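Side-chain contacts in mannosylglycerate hydrolase MGH1-like glycoside hydrolase domain-containing protein (Thermus thermophilus HB8, PDB 4WVA), which hydrolyses mannosylglycerate, and also glucosylglycerate, to glycerate and the free sugar, as a family 63 glycoside hydrolase with an (alpha/alpha)6-barrel: residues Lys191-Asn194 with Pro195-Pro199; Glu328-Tyr332 with Leu333-Val337. All blocks are in the same frame, centred on the assembly; numbering follows the deposited sequence. Where two conformers were deposited one is given.

Contact 1 of 2, residues Lys191-Asn194 with Pro195-Pro199; sequences KHVN and PEERP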
loop_
_atom_site.group_PDB
_atom_site.type_symbol
_atom_site.label_atom_id
_atom_site.label_comp_id
_atom_site.label_asym_id
_atom_site.label_seq_id
_atom_site.Cartn_x
_atom_site.Cartn_y
_atom_site.Cartn_z
ATOM N N LYS A 191 18.618 17.728 -40.111
ATOM C CA LYS A 191 18.914 19.153 -40.409
ATOM C C LYS A 191 19.383 19.871 -39.143
ATOM O O LYS A 191 20.174 20.807 -39.197
ATOM C CB LYS A 191 17.672 19.871 -40.961
ATOM C CG LYS A 191 17.815 21.380 -41.168
ATOM C CD LYS A 191 16.761 21.928 -42.141
ATOM C CE LYS A 191 16.549 23.437 -42.020
ATOM N NZ LYS A 191 17.783 24.247 -41.920
ATOM N N HIS A 192 18.885 19.408 -37.998
ATOM C CA HIS A 192 19.075 20.095 -36.720
ATOM C C HIS A 192 20.013 19.432 -35.728
ATOM O O HIS A 192 20.539 20.101 -34.846
ATOM C CB HIS A 192 17.719 20.247 -36.049
ATOM C CG HIS A 192 16.640 20.646 -36.988
ATOM N ND1 HIS A 192 16.481 21.938 -37.437
ATOM C CD2 HIS A 192 15.677 19.914 -37.591
ATOM C CE1 HIS A 192 15.459 21.983 -38.268
ATOM N NE2 HIS A 192 14.959 20.772 -38.378
ATOM N N VAL A 193 20.190 18.121 -35.850
ATOM C CA VAL A 193 20.944 17.340 -34.884
ATOM C C VAL A 193 21.800 16.338 -35.618
ATOM O O VAL A 193 21.330 15.701 -36.561
ATOM C CB VAL A 193 19.991 16.569 -33.957
ATOM C CG1 VAL A 193 20.780 15.731 -32.959
ATOM C CG2 VAL A 193 19.065 17.555 -33.253
ATOM N N ASN A 194 23.042 16.188 -35.169
ATOM C CA ASN A 194 23.930 15.204 -35.765
ATOM C C ASN A 194 23.341 13.804 -35.680
ATOM O O ASN A 194 22.871 13.409 -34.613
ATOM C CB ASN A 194 25.292 15.201 -35.098
ATOM C CG ASN A 194 26.316 14.438 -35.917
ATOM O OD1 ASN A 194 26.395 13.207 -35.854
ATOM N ND2 ASN A 194 27.089 15.170 -36.723
ATOM N N PRO A 195 23.395 13.028 -36.791
ATOM C CA PRO A 195 22.851 11.669 -36.757
ATOM C C PRO A 195 23.366 10.786 -35.621
ATOM O O PRO A 195 22.631 9.906 -35.188
ATOM C CB PRO A 195 23.285 11.084 -38.121
ATOM C CG PRO A 195 23.367 12.270 -39.010
ATOM C CD PRO A 195 23.897 13.375 -38.139
ATOM N N GLU A 196 24.595 11.014 -35.149
ATOM C CA GLU A 196 25.185 10.221 -34.068
ATOM C C GLU A 196 24.419 10.404 -32.744
ATOM O O GLU A 196 24.556 9.591 -31.831
ATOM C CB GLU A 196 26.661 10.565 -33.858
ATOM C CG GLU A 196 27.578 10.119 -34.994
ATOM C CD GLU A 196 29.050 10.407 -34.721
ATOM O OE1 GLU A 196 29.497 10.251 -33.562
ATOM O OE2 GLU A 196 29.775 10.784 -35.673
ATOM N N GLU A 197 23.613 11.470 -32.662
ATOM C CA GLU A 197 22.854 11.780 -31.445
ATOM C C GLU A 197 21.383 11.408 -31.582
ATOM O O GLU A 197 20.588 11.647 -30.668
ATOM C CB GLU A 197 22.993 13.276 -31.132
ATOM C CG GLU A 197 24.413 13.664 -30.754
ATOM C CD GLU A 197 24.647 15.164 -30.712
ATOM O OE1 GLU A 197 23.690 15.945 -30.675
ATOM O OE2 GLU A 197 25.834 15.560 -30.684
ATOM N N ARG A 198 21.022 10.801 -32.703
ATOM C CA ARG A 198 19.635 10.483 -33.048
ATOM C C ARG A 198 19.405 8.982 -33.257
ATOM O O ARG A 198 20.365 8.212 -33.389
ATOM C CB ARG A 198 19.272 11.218 -34.340
ATOM C CG ARG A 198 19.265 12.735 -34.209
ATOM C CD ARG A 198 18.117 13.247 -33.329
ATOM N NE ARG A 198 16.801 12.886 -33.867
ATOM C CZ ARG A 198 15.640 13.139 -33.259
ATOM N NH1 ARG A 198 15.640 13.766 -32.087
ATOM N NH2 ARG A 198 14.487 12.768 -33.820
ATOM N N PRO A 199 18.121 8.561 -33.302
ATOM C CA PRO A 199 17.861 7.166 -33.665
ATOM C C PRO A 199 18.457 6.852 -35.029
ATOM O O PRO A 199 18.555 7.740 -35.876
ATOM C CB PRO A 199 16.331 7.090 -33.740
ATOM C CG PRO A 199 15.849 8.216 -32.887
ATOM C CD PRO A 199 16.864 9.309 -33.097
HETATM O O HOH W 1 23.971 17.833 -32.812
#

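Contact 2 of 2, residues Glu328-Tyr332 with Leu333-Val337; sequences EKARY and LLPSV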
loop_
_atom_site.group_PDB
_atom_site.type_symbol
_atom_site.label_atom_id
_atom_site.label_comp_id
_atom_site.label_asym_id
_atom_site.label_seq_id
_atom_site.Cartn_x
_atom_site.Cartn_y
_atom_site.Cartn_z
ATOM N N GLU A 328 28.761 5.836 -9.853
ATOM C CA GLU A 328 30.156 5.360 -9.775
ATOM C C GLU A 328 30.828 5.392 -11.146
ATOM O O GLU A 328 32.057 5.377 -11.236
ATOM C CB GLU A 328 30.223 3.925 -9.238
ATOM C CG GLU A 328 29.714 3.733 -7.809
ATOM C CD GLU A 328 29.830 2.295 -7.330
ATOM O OE1 GLU A 328 30.072 1.392 -8.163
ATOM O OE2 GLU A 328 29.683 2.037 -6.117
ATOM N N LYS A 329 30.023 5.387 -12.210
ATOM C CA LYS A 329 30.526 5.292 -13.583
ATOM C C LYS A 329 30.319 6.534 -14.444
ATOM O O LYS A 329 31.057 6.739 -15.416
ATOM C CB LYS A 329 29.897 4.084 -14.274
ATOM C CG LYS A 329 30.390 2.748 -13.737
ATOM C CD LYS A 329 31.911 2.699 -13.716
ATOM C CE LYS A 329 32.437 1.280 -13.641
ATOM N NZ LYS A 329 33.920 1.277 -13.811
ATOM N N ALA A 330 29.324 7.353 -14.100
ATOM C CA ALA A 330 29.049 8.597 -14.820
ATOM C C ALA A 330 29.204 9.783 -13.885
ATOM O O ALA A 330 28.700 9.761 -12.766
ATOM C CB ALA A 330 27.641 8.566 -15.390
ATOM N N ARG A 331 29.854 10.847 -14.351
ATOM C CA ARG A 331 29.966 12.069 -13.558
ATOM C C ARG A 331 28.607 12.680 -13.243
ATOM O O ARG A 331 28.374 13.149 -12.135
ATOM C CB ARG A 331 30.848 13.113 -14.259
ATOM C CG ARG A 331 30.767 14.542 -13.701
ATOM C CD ARG A 331 31.071 14.721 -12.206
ATOM N NE ARG A 331 30.760 16.086 -11.737
ATOM C CZ ARG A 331 29.590 16.503 -11.233
ATOM N NH1 ARG A 331 28.548 15.670 -11.068
ATOM N NH2 ARG A 331 29.464 17.778 -10.856
ATOM N N TYR A 332 27.720 12.682 -14.231
ATOM C CA TYR A 332 26.428 13.354 -14.115
ATOM C C TYR A 332 25.313 12.326 -14.060
ATOM O O TYR A 332 25.223 11.479 -14.937
ATOM C CB TYR A 332 26.191 14.287 -15.307
ATOM C CG TYR A 332 27.166 15.437 -15.347
ATOM C CD1 TYR A 332 28.223 15.430 -16.240
ATOM C CD2 TYR A 332 27.056 16.493 -14.463
ATOM C CE1 TYR A 332 29.132 16.465 -16.274
ATOM C CE2 TYR A 332 27.972 17.538 -14.480
ATOM C CZ TYR A 332 29.013 17.511 -15.396
ATOM O OH TYR A 332 29.940 18.551 -15.443
ATOM N N LEU A 333 24.497 12.395 -13.011
ATOM C CA LEU A 333 23.273 11.617 -12.935
ATOM C C LEU A 333 22.181 12.411 -13.621
ATOM O O LEU A 333 22.277 13.638 -13.701
ATOM C CB LEU A 333 22.870 11.363 -11.482
ATOM C CG LEU A 333 23.753 10.402 -10.666
ATOM C CD1 LEU A 333 23.175 10.268 -9.271
ATOM C CD2 LEU A 333 23.865 9.043 -11.340
ATOM N N LEU A 334 21.141 11.764 -14.149
ATOM C CA LEU A 334 20.937 10.321 -14.207
ATOM C C LEU A 334 21.032 9.895 -15.672
ATOM O O LEU A 334 20.244 10.336 -16.497
ATOM C CB LEU A 334 19.539 10.006 -13.704
ATOM C CG LEU A 334 19.138 8.542 -13.578
ATOM C CD1 LEU A 334 19.890 7.853 -12.464
ATOM C CD2 LEU A 334 17.630 8.461 -13.330
ATOM N N PRO A 335 22.002 9.036 -16.015
ATOM C CA PRO A 335 22.006 8.572 -17.414
ATOM C C PRO A 335 20.724 7.815 -17.754
ATOM O O PRO A 335 20.090 7.224 -16.871
ATOM C CB PRO A 335 23.224 7.648 -17.503
ATOM C CG PRO A 335 23.711 7.472 -16.134
ATOM C CD PRO A 335 23.087 8.465 -15.216
ATOM N N SER A 336 20.346 7.851 -19.024
ATOM C CA SER A 336 19.099 7.234 -19.470
ATOM C C SER A 336 19.152 5.711 -19.512
ATOM O O SER A 336 18.105 5.062 -19.550
ATOM C CB SER A 336 18.622 7.854 -20.784
ATOM O OG SER A 336 19.672 7.986 -21.759
ATOM N N VAL A 337 20.359 5.161 -19.526
ATOM C CA VAL A 337 20.547 3.726 -19.347
ATOM C C VAL A 337 21.750 3.481 -18.466
ATOM O O VAL A 337 22.662 4.312 -18.370
ATOM C CB VAL A 337 20.713 2.945 -20.674
ATOM C CG1 VAL A 337 19.540 3.185 -21.604
ATOM C CG2 VAL A 337 22.023 3.283 -21.358
#

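Contact 1 of 2, residues Lys191-Asn194 with Pro195-Pro199
An Asx turn at Asn194 starts the short 3-10 segment Pro195-Glu197, in the loop that brings Arg198 to the probable substrate pocket. With CG anti to its own N (chi1 -166°), Asn194 reaches forward over the Pro195 ring nitrogen, and OD1 takes the N-H of Glu196 at 2.9 Å in a nearly straight bond, the donor tilted 17° from the amide's carbonyl plane. The Asn194 backbone O takes Glu197 N at 2.8 Å, closing the turn. A water joins Asn194 N (3.0 Å) to Glu197 OE1 (2.9 Å), which also accepts Gly404 N. The Val193 and Arg198 side chains cross at about a right angle, Val193 CG1 pressing on Arg198 CG at 3.6 Å, where the arginine chain bends at chi2 and chi3. The guanidinium beyond pairs with Asp189, bonds Tyr28 and Tyr204 and makes a cation-pi contact with Tyr349. A methionine in place of Arg198 would probably leave Asp189 without its charge mate and both tyrosine hydroxyls short of a partner. Held by carboxylate, hydroxyls and ring together, the guanidinium is probably fixed in rotation, consistent with a role in binding substrate.

Contact 2 of 2, residues Glu328-Tyr332 with Leu333-Val337
Leu333 N and Arg331 NH1 are both held by the carboxylate of Asp381, one oxygen to each, so that a single acid from helix 372-389 grips a backbone N-H and a side-chain charge on this irregular loop of the (alpha/alpha)6-barrel. Arg377 of the same helix donates to Arg331 O. The residues flanking Tyr332 are thus bonded by helix 372-389, while the backbone of Tyr332 itself bonds to Pro397. Arg331 leaves the backbone with CG anti to N, then turns about CB-CG (chi2 56°), which carries its guanidinium back across the neighbouring Tyr332. There the two flat groups overlap in part: Tyr332 CE2 lies 3.7 Å above the guanidinium plane, over its centre, while Arg331 CG sits over a face of the phenol ring near its rim. The ring and the Asp381 salt bridge together probably restrict how the guanidinium turns. Further along, the peptide between Leu333 and Leu334 is cis, bringing their CA atoms to 3.0 Å and turning the chain sharply. Leu333 and Leu334 both meet Leu378 of helix 372-389, and Leu334 shares Trp326 of helix 313-327 with Pro335. After this turn Pro335 comes back toward Ala330, and its CG meets the methyl CB of Ala330 at 4.1 Å, a loose apolar touch five residues apart. The neighbouring ring atom, Pro335 CD, lies 3.7 Å from Tyr332 O, a buried carbonyl oxygen with no polar partner in the model.

In the fold
Contact 1 comes first along the chain, in the loop between helices 171-175 and 201-216; contact 2 follows in the loop between helices 313-327 and 356-368. Their centres are 21 Å apart and their nearest atoms about 10 Å, so they do not touch. What they share is the short hairpin of strands 394-395 and 402-403, just after the probable proton acceptor Glu393: contact 1 bonds to Tyr394 and Gly404, contact 2 to Pro397. The loop of contact 2 also runs on to Tyr349, which meets Arg198 of contact 1. Contact 1 reaches the probable substrate pocket through Arg198, whereas contact 2 packs against helices 313-327 and 372-389, farther from it.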